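Long-range contact in gamma-glutamyltranspeptidase (Klebsiella pneumoniae subsp. pneumoniae, PDB 5HFT), which catalyses the conversion of oxamate to oxalate in the uric acid degradation pathway and belongs to the gamma-glutamyltransferase family: residues 92-97 / 272-277. Residues are numbered along the deposited sequence; the frame is centred on the assembly and turned at random.
Sequences PIAIDA and WNLAPP
P92 points the CG corner of its ring onto one face of the W272 indole, a CH-pi contact that joins the start of strand 93-97 to the end of strand 269-273 and, through L274, to the loop after it. This is consistent with the Ntn-hydrolase fold of the gamma-glutamyltransferase family. CG of P92 sits 3.3 Å from the centroid of the five-membered ring and 10° off its normal, so the contact is made over the face. Its closest ring atom is W272 CE2, 3.4 Å from P92 CG. The two side chains run at about a right angle to each other; P92 CD extends the contact toward the benzene half, 3.8 Å from W272 CZ2. With CG anti to its own carbonyl carbon (chi1 -55°), W272 sends its indole toward P92.

Farther along, a smaller apolar contact follows. L274 reaches across with one methyl, CD1, which is 4.0 Å from A94 CB and also lies 3.6 Å from the carbonyl oxygen of I95. Placing L274 CG anti to the backbone N (chi1 -169°) carries the branch to that strand. The nearest CA pairs, P92 with W272 at 8.0 Å and A94 with L274 at 6.8 Å, indicate packing through side chains instead of backbone pairing.

Each side has its own strand partner. Strand 93-97 pairs with strand 80-86, whose L84 and V86 also touch W272 and so link the two sides, while I95 turns its CB away from L274 and packs on A137 and I140 of helix 130-144. Strand 269-273 pairs with 262-266, and W272 and N273 continue the antiparallel sheet into a strand of the other protein chain. At the far end of strand 93-97, D96 OD1 is hydrogen-bonded to S98 OG, while D96 OD2 makes a long, weak ion pair with R257 NH1.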
loop_
_atom_site.group_PDB
_atom_site.type_symbol
_atom_site.label_atom_id
_atom_site.label_comp_id
_atom_site.label_asym_id
_atom_site.label_seq_id
_atom_site.Cartn_x
_atom_site.Cartn_y
_atom_site.Cartn_z
ATOM N N PRO A 92 11.434 -14.214 2.976
ATOM C CA PRO A 92 10.448 -13.300 2.384
ATOM C C PRO A 92 10.961 -12.643 1.115
ATOM O O PRO A 92 12.163 -12.452 0.920
ATOM C CB PRO A 92 10.223 -12.255 3.482
ATOM C CG PRO A 92 11.498 -12.274 4.274
ATOM C CD PRO A 92 12.017 -13.671 4.218
ATOM N N ILE A 93 10.026 -12.301 0.242
ATOM C CA ILE A 93 10.335 -11.671 -1.035
ATOM C C ILE A 93 9.672 -10.306 -1.077
ATOM O O ILE A 93 8.457 -10.190 -0.853
ATOM C CB ILE A 93 9.876 -12.523 -2.229
ATOM C CG1 ILE A 93 10.452 -13.939 -2.136
ATOM C CG2 ILE A 93 10.243 -11.842 -3.533
ATOM C CD1 ILE A 93 9.719 -14.927 -3.025
ATOM N N ALA A 94 10.468 -9.282 -1.380
ATOM C CA ALA A 94 10.009 -7.905 -1.443
ATOM C C ALA A 94 9.943 -7.420 -2.887
ATOM O O ALA A 94 10.734 -7.829 -3.737
ATOM C CB ALA A 94 10.917 -6.996 -0.620
ATOM N N ILE A 95 8.958 -6.569 -3.165
ATOM C CA ILE A 95 8.747 -5.992 -4.485
ATOM C C ILE A 95 8.580 -4.494 -4.293
ATOM O O ILE A 95 7.585 -4.049 -3.712
ATOM C CB ILE A 95 7.525 -6.577 -5.194
ATOM C CG1 ILE A 95 7.598 -8.095 -5.275
ATOM C CG2 ILE A 95 7.424 -5.985 -6.585
ATOM C CD1 ILE A 95 6.469 -8.684 -6.087
ATOM N N ASP A 96 9.550 -3.716 -4.753
ATOM C CA ASP A 96 9.434 -2.263 -4.765
ATOM C C ASP A 96 8.917 -1.903 -6.150
ATOM O O ASP A 96 9.677 -1.841 -7.119
ATOM C CB ASP A 96 10.778 -1.599 -4.483
ATOM C CG ASP A 96 10.693 -0.082 -4.486
ATOM O OD1 ASP A 96 9.670 0.453 -4.946
ATOM O OD2 ASP A 96 11.673 0.585 -4.086
ATOM N N ALA A 97 7.623 -1.669 -6.261
ATOM C CA ALA A 97 7.063 -1.363 -7.572
ATOM C C ALA A 97 6.789 0.131 -7.702
ATOM O O ALA A 97 5.675 0.542 -8.002
ATOM C CB ALA A 97 5.805 -2.201 -7.807
ATOM N N TRP A 272 9.838 -8.478 9.312
ATOM C CA TRP A 272 10.367 -7.810 8.135
ATOM C C TRP A 272 9.578 -6.540 7.838
ATOM O O TRP A 272 8.372 -6.468 8.088
ATOM C CB TRP A 272 10.320 -8.738 6.936
ATOM C CG TRP A 272 11.021 -10.025 7.187
ATOM C CD1 TRP A 272 12.369 -10.238 7.201
ATOM C CD2 TRP A 272 10.410 -11.296 7.459
ATOM N NE1 TRP A 272 12.637 -11.559 7.456
ATOM C CE2 TRP A 272 11.452 -12.231 7.624
ATOM C CE3 TRP A 272 9.088 -11.731 7.579
ATOM C CZ2 TRP A 272 11.209 -13.581 7.895
ATOM C CZ3 TRP A 272 8.853 -13.064 7.850
ATOM C CH2 TRP A 272 9.906 -13.973 8.007
ATOM N N ASN A 273 10.289 -5.528 7.331
ATOM C CA ASN A 273 9.712 -4.295 6.804
ATOM C C ASN A 273 10.381 -4.007 5.473
ATOM O O ASN A 273 11.596 -4.162 5.344
ATOM C CB ASN A 273 9.933 -3.086 7.730
ATOM C CG ASN A 273 9.091 -3.137 8.995
ATOM O OD1 ASN A 273 9.087 -2.192 9.791
ATOM N ND2 ASN A 273 8.384 -4.237 9.192
ATOM N N LEU A 274 9.617 -3.555 4.491
ATOM C CA LEU A 274 10.210 -3.044 3.266
ATOM C C LEU A 274 10.519 -1.575 3.507
ATOM O O LEU A 274 9.606 -0.767 3.688
ATOM C CB LEU A 274 9.282 -3.243 2.067
ATOM C CG LEU A 274 9.825 -3.000 0.639
ATOM C CD1 LEU A 274 8.881 -3.616 -0.368
ATOM C CD2 LEU A 274 10.059 -1.533 0.290
ATOM N N ALA A 275 11.799 -1.249 3.569
ATOM C CA ALA A 275 12.287 0.113 3.726
ATOM C C ALA A 275 13.808 0.162 3.536
ATOM O O ALA A 275 14.523 -0.779 3.912
ATOM C CB ALA A 275 11.888 0.672 5.096
ATOM N N PRO A 276 14.327 1.233 2.925
ATOM C CA PRO A 276 15.781 1.373 2.812
ATOM C C PRO A 276 16.397 1.661 4.166
ATOM O O PRO A 276 15.735 2.216 5.061
ATOM C CB PRO A 276 15.944 2.576 1.862
ATOM C CG PRO A 276 14.665 2.631 1.097
ATOM C CD PRO A 276 13.599 2.181 2.066
ATOM N N PRO A 277 17.661 1.271 4.375
ATOM C CA PRO A 277 18.277 1.373 5.715
ATOM C C PRO A 277 18.199 2.744 6.370
ATOM O O PRO A 277 18.254 2.827 7.601
ATOM C CB PRO A 277 19.732 0.982 5.444
ATOM C CG PRO A 277 19.653 0.067 4.268
ATOM C CD PRO A 277 18.541 0.595 3.407
#